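Local structure of peptidoglycan glycosyltransferase (Atopobium parvulum, 4OVD) at residues S288-I300 against K490-Y504. The protein belongs to the penicillin-binding proteins, pairing a dimerisation domain with a penicillin-binding domain. Sequence-based numbering, arbitrary orientation.
Sequences SSIYEPGSVFKVI and KTGTGQQVVEETGSY
Ser295 and Lys298 of the SxxK motif face Lys490-Thr491-Gly492, the KTG motif on edge strand 487-495; in penicillin-binding proteins these two motifs line the active-site cleft. With chi1 at 49°, Ser295 OG points at the strand, accepts a hydrogen bond from Thr493 N at 3.0 Å and lies 3.2 Å from Gly492 CA. The bent Lys490 chain brings CE to 3.7 Å from Ser295 O, and its NZ donates to Thr491 O and Ser351 OG. Lys298 NZ also bonds Ser351 OG and Asn353 OD1. Val299 CG2 packs on Lys490 CB at 4.0 Å. Gly294 and Gly494 let the backbones come close, and Gly294 CA makes a CA-H...O contact with Thr493 O at 3.3 Å. In a single antiparallel hydrogen-bonded bridge, Glu292 N donates to Gln495 O and Gln495 N to Glu292 O. Beyond it, Ile290 CG1 meets Val497 CG2 at 3.9 Å, and a water joins Ile290 O to Val497 N. The Glu292 chain extends with CG anti to the backbone N (chi1 -173°), taking its carboxylate to the Tyr504 ring, the planes 84° apart. Glu292 OE2 accepts from Gly413 N, while Tyr504 OH donates to Glu292 OE1 at 2.5 Å, very short in the model.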
loop_
_atom_site.group_PDB
_atom_site.type_symbol
_atom_site.label_atom_id
_atom_site.label_comp_id
_atom_site.label_asym_id
_atom_site.label_seq_id
_atom_site.Cartn_x
_atom_site.Cartn_y
_atom_site.Cartn_z
ATOM N N SER A 288 6.766 3.424 -5.643
ATOM C CA SER A 288 7.301 4.393 -6.545
ATOM C C SER A 288 6.388 4.921 -7.610
ATOM O O SER A 288 6.801 5.781 -8.306
ATOM C CB SER A 288 8.575 3.798 -7.168
ATOM O OG SER A 288 8.199 2.598 -7.788
ATOM N N SER A 289 5.191 4.405 -7.833
ATOM C CA SER A 289 4.330 5.071 -8.836
ATOM C C SER A 289 3.221 5.813 -8.090
ATOM O O SER A 289 2.835 5.438 -6.963
ATOM C CB SER A 289 3.714 4.026 -9.789
ATOM O OG SER A 289 4.744 3.300 -10.377
ATOM N N ILE A 290 2.705 6.866 -8.700
ATOM C CA ILE A 290 1.661 7.688 -8.088
ATOM C C ILE A 290 0.446 7.659 -8.982
ATOM O O ILE A 290 0.546 7.474 -10.210
ATOM C CB ILE A 290 2.068 9.125 -7.836
ATOM C CG1 ILE A 290 2.328 9.884 -9.125
ATOM C CG2 ILE A 290 3.328 9.182 -6.926
ATOM C CD1 ILE A 290 2.707 11.356 -8.814
ATOM N N TYR A 291 -0.694 7.765 -8.311
ATOM C CA TYR A 291 -1.986 7.668 -8.934
ATOM C C TYR A 291 -2.908 8.622 -8.227
ATOM O O TYR A 291 -2.622 9.016 -7.087
ATOM C CB TYR A 291 -2.560 6.252 -8.665
ATOM C CG TYR A 291 -1.718 5.171 -9.267
ATOM C CD1 TYR A 291 -1.850 4.816 -10.615
ATOM C CD2 TYR A 291 -0.786 4.509 -8.512
ATOM C CE1 TYR A 291 -1.035 3.867 -11.186
ATOM C CE2 TYR A 291 0.042 3.535 -9.077
ATOM C CZ TYR A 291 -0.105 3.204 -10.402
ATOM O OH TYR A 291 0.746 2.262 -10.939
ATOM N N GLU A 292 -4.014 8.971 -8.877
ATOM C CA GLU A 292 -5.091 9.741 -8.214
ATOM C C GLU A 292 -5.821 8.610 -7.492
ATOM O O GLU A 292 -6.282 7.683 -8.131
ATOM C CB GLU A 292 -5.959 10.445 -9.229
ATOM C CG GLU A 292 -6.918 11.345 -8.585
ATOM C CD GLU A 292 -7.700 12.141 -9.579
ATOM O OE1 GLU A 292 -8.608 11.573 -10.220
ATOM O OE2 GLU A 292 -7.479 13.350 -9.596
ATOM N N PRO A 293 -5.838 8.649 -6.143
ATOM C CA PRO A 293 -6.341 7.546 -5.365
ATOM C C PRO A 293 -7.799 7.303 -5.526
ATOM O O PRO A 293 -8.202 6.146 -5.508
ATOM C CB PRO A 293 -5.964 7.924 -3.921
ATOM C CG PRO A 293 -5.840 9.388 -3.930
ATOM C CD PRO A 293 -5.297 9.722 -5.283
ATOM N N GLY A 294 -8.607 8.336 -5.726
ATOM C CA GLY A 294 -10.000 8.010 -5.881
ATOM C C GLY A 294 -10.681 7.591 -4.574
ATOM O O GLY A 294 -10.200 7.868 -3.460
ATOM N N SER A 295 -11.739 6.819 -4.724
ATOM C CA SER A 295 -12.641 6.513 -3.623
ATOM C C SER A 295 -12.102 5.781 -2.426
ATOM O O SER A 295 -12.643 5.904 -1.335
ATOM C CB SER A 295 -13.976 5.986 -4.204
ATOM O OG SER A 295 -13.714 5.009 -5.135
ATOM N N VAL A 296 -10.976 5.084 -2.579
ATOM C CA VAL A 296 -10.381 4.432 -1.425
ATOM C C VAL A 296 -9.935 5.543 -0.395
ATOM O O VAL A 296 -9.770 5.314 0.838
ATOM C CB VAL A 296 -9.291 3.496 -2.031
ATOM C CG1 VAL A 296 -7.981 4.208 -2.268
ATOM C CG2 VAL A 296 -9.107 2.247 -1.269
ATOM N N PHE A 297 -9.819 6.777 -0.849
ATOM C CA PHE A 297 -9.407 7.850 0.022
ATOM C C PHE A 297 -10.563 8.280 0.995
ATOM O O PHE A 297 -10.312 8.989 1.980
ATOM C CB PHE A 297 -9.068 9.044 -0.830
ATOM C CG PHE A 297 -8.138 10.032 -0.174
ATOM C CD1 PHE A 297 -6.801 9.711 -0.038
ATOM C CD2 PHE A 297 -8.611 11.246 0.356
ATOM C CE1 PHE A 297 -5.932 10.602 0.567
ATOM C CE2 PHE A 297 -7.765 12.087 0.998
ATOM C CZ PHE A 297 -6.406 11.799 1.055
ATOM N N LYS A 298 -11.814 7.880 0.716
ATOM C CA LYS A 298 -12.935 8.369 1.510
ATOM C C LYS A 298 -12.867 7.961 2.982
ATOM O O LYS A 298 -13.511 8.551 3.796
ATOM C CB LYS A 298 -14.237 7.937 0.911
ATOM C CG LYS A 298 -14.418 8.493 -0.471
ATOM C CD LYS A 298 -15.721 8.047 -1.065
ATOM C CE LYS A 298 -15.776 8.437 -2.531
ATOM N NZ LYS A 298 -17.022 8.028 -3.149
ATOM N N VAL A 299 -12.091 6.950 3.304
ATOM C CA VAL A 299 -11.892 6.518 4.691
ATOM C C VAL A 299 -11.098 7.590 5.463
ATOM O O VAL A 299 -11.305 7.806 6.662
ATOM C CB VAL A 299 -11.164 5.183 4.641
ATOM C CG1 VAL A 299 -10.580 4.852 5.999
ATOM C CG2 VAL A 299 -12.153 4.110 4.163
ATOM N N ILE A 300 -10.200 8.273 4.750
ATOM C CA ILE A 300 -9.421 9.376 5.324
ATOM C C ILE A 300 -10.334 10.569 5.574
ATOM O O ILE A 300 -10.369 11.140 6.632
ATOM C CB ILE A 300 -8.228 9.701 4.380
ATOM C CG1 ILE A 300 -7.296 8.493 4.471
ATOM C CG2 ILE A 300 -7.453 10.880 4.840
ATOM C CD1 ILE A 300 -6.363 8.303 3.342
ATOM N N LYS A 490 -12.810 -1.112 1.756
ATOM C CA LYS A 490 -13.297 -0.098 0.875
ATOM C C LYS A 490 -12.764 -0.304 -0.558
ATOM O O LYS A 490 -11.588 -0.600 -0.725
ATOM C CB LYS A 490 -12.828 1.277 1.368
ATOM C CG LYS A 490 -13.356 2.392 0.496
ATOM C CD LYS A 490 -14.838 2.648 0.710
ATOM C CE LYS A 490 -15.384 3.827 -0.108
ATOM N NZ LYS A 490 -15.503 3.393 -1.515
ATOM N N THR A 491 -13.674 -0.171 -1.535
ATOM C CA THR A 491 -13.352 -0.205 -2.930
ATOM C C THR A 491 -12.942 1.189 -3.382
ATOM O O THR A 491 -13.237 2.183 -2.765
ATOM C CB THR A 491 -14.553 -0.605 -3.750
ATOM O OG1 THR A 491 -15.690 0.175 -3.349
ATOM C CG2 THR A 491 -14.876 -2.092 -3.553
ATOM N N GLY A 492 -12.206 1.241 -4.466
ATOM C CA GLY A 492 -11.823 2.471 -5.031
ATOM C C GLY A 492 -11.710 2.383 -6.528
ATOM O O GLY A 492 -11.375 1.357 -7.067
ATOM N N THR A 493 -12.027 3.499 -7.162
ATOM C CA THR A 493 -11.830 3.731 -8.525
ATOM C C THR A 493 -10.914 4.953 -8.532
ATOM O O THR A 493 -11.335 6.004 -8.074
ATOM C CB THR A 493 -13.124 4.128 -9.246
ATOM O OG1 THR A 493 -14.040 3.054 -9.146
ATOM C CG2 THR A 493 -12.805 4.407 -10.711
ATOM N N GLY A 494 -9.679 4.781 -8.995
ATOM C CA GLY A 494 -8.703 5.825 -9.095
ATOM C C GLY A 494 -8.259 6.059 -10.552
ATOM O O GLY A 494 -8.882 5.574 -11.478
ATOM N N GLN A 495 -7.252 6.893 -10.771
ATOM C CA GLN A 495 -6.838 7.132 -12.129
ATOM C C GLN A 495 -5.349 7.198 -12.321
ATOM O O GLN A 495 -4.575 7.583 -11.436
ATOM C CB GLN A 495 -7.339 8.482 -12.583
ATOM C CG GLN A 495 -8.814 8.752 -12.574
ATOM C CD GLN A 495 -9.509 8.300 -13.816
ATOM O OE1 GLN A 495 -8.912 8.132 -14.903
ATOM N NE2 GLN A 495 -10.783 8.088 -13.674
ATOM N N GLN A 496 -4.945 6.846 -13.521
ATOM C CA GLN A 496 -3.580 7.003 -13.922
ATOM C C GLN A 496 -3.297 8.509 -14.134
ATOM O O GLN A 496 -4.161 9.312 -14.475
ATOM C CB GLN A 496 -3.308 6.248 -15.211
ATOM C CG GLN A 496 -3.375 4.773 -14.900
ATOM C CD GLN A 496 -2.577 3.965 -15.851
ATOM O OE1 GLN A 496 -2.704 4.109 -17.085
ATOM N NE2 GLN A 496 -1.710 3.118 -15.289
ATOM N N VAL A 497 -2.071 8.890 -13.921
ATOM C CA VAL A 497 -1.702 10.318 -14.058
ATOM C C VAL A 497 -0.380 10.485 -14.740
ATOM O O VAL A 497 0.354 9.520 -14.893
ATOM C CB VAL A 497 -1.583 10.969 -12.657
ATOM C CG1 VAL A 497 -2.892 10.799 -11.885
ATOM C CG2 VAL A 497 -0.418 10.437 -11.851
ATOM N N VAL A 498 -0.078 11.708 -15.180
ATOM C CA VAL A 498 1.211 12.034 -15.744
ATOM C C VAL A 498 2.101 11.996 -14.498
ATOM O O VAL A 498 1.869 12.770 -13.537
ATOM C CB VAL A 498 1.188 13.421 -16.355
ATOM C CG1 VAL A 498 2.577 13.841 -16.784
ATOM C CG2 VAL A 498 0.172 13.440 -17.493
ATOM N N GLU A 499 3.112 11.127 -14.512
ATOM C CA GLU A 499 3.921 10.874 -13.328
ATOM C C GLU A 499 4.598 12.081 -12.659
ATOM O O GLU A 499 4.572 12.199 -11.453
ATOM C CB GLU A 499 4.937 9.759 -13.587
ATOM C CG GLU A 499 6.028 10.068 -14.571
ATOM C CD GLU A 499 6.986 8.896 -14.767
ATOM O OE1 GLU A 499 7.480 8.347 -13.742
ATOM O OE2 GLU A 499 7.254 8.553 -15.953
ATOM N N GLU A 500 5.120 12.999 -13.434
ATOM C CA GLU A 500 5.805 14.106 -12.824
ATOM C C GLU A 500 4.902 15.257 -12.416
ATOM O O GLU A 500 5.385 16.135 -11.734
ATOM C CB GLU A 500 6.958 14.571 -13.730
ATOM C CG GLU A 500 8.032 13.493 -14.035
ATOM C CD GLU A 500 8.767 12.866 -12.789
ATOM O OE1 GLU A 500 8.851 13.489 -11.705
ATOM O OE2 GLU A 500 9.323 11.733 -12.901
ATOM N N THR A 501 3.607 15.236 -12.792
ATOM C CA THR A 501 2.692 16.333 -12.427
ATOM C C THR A 501 1.472 15.939 -11.593
ATOM O O THR A 501 0.876 16.775 -10.923
ATOM C CB THR A 501 2.124 17.040 -13.686
ATOM O OG1 THR A 501 1.182 16.169 -14.313
ATOM C CG2 THR A 501 3.213 17.396 -14.644
ATOM N N GLY A 502 1.133 14.659 -11.560
ATOM C CA GLY A 502 -0.053 14.228 -10.894
ATOM C C GLY A 502 -1.379 14.523 -11.601
ATOM O O GLY A 502 -2.403 14.205 -11.067
ATOM N N SER A 503 -1.385 15.106 -12.784
ATOM C CA SER A 503 -2.637 15.393 -13.508
ATOM C C SER A 503 -2.886 14.374 -14.633
ATOM O O SER A 503 -2.068 13.531 -14.852
ATOM C CB SER A 503 -2.539 16.787 -14.164
ATOM O OG SER A 503 -2.090 17.717 -13.190
ATOM N N TYR A 504 -3.958 14.540 -15.419
ATOM C CA TYR A 504 -4.280 13.606 -16.480
ATOM C C TYR A 504 -5.330 14.103 -17.381
ATOM O O TYR A 504 -5.963 15.099 -17.108
ATOM C CB TYR A 504 -4.768 12.298 -15.901
ATOM C CG TYR A 504 -5.972 12.409 -14.971
ATOM C CD1 TYR A 504 -5.798 12.645 -13.623
ATOM C CD2 TYR A 504 -7.275 12.228 -15.452
ATOM C CE1 TYR A 504 -6.878 12.746 -12.757
ATOM C CE2 TYR A 504 -8.353 12.284 -14.603
ATOM C CZ TYR A 504 -8.147 12.539 -13.256
ATOM O OH TYR A 504 -9.205 12.588 -12.408
HETATM O O HOH W 1 -0.232 6.867 -12.749
#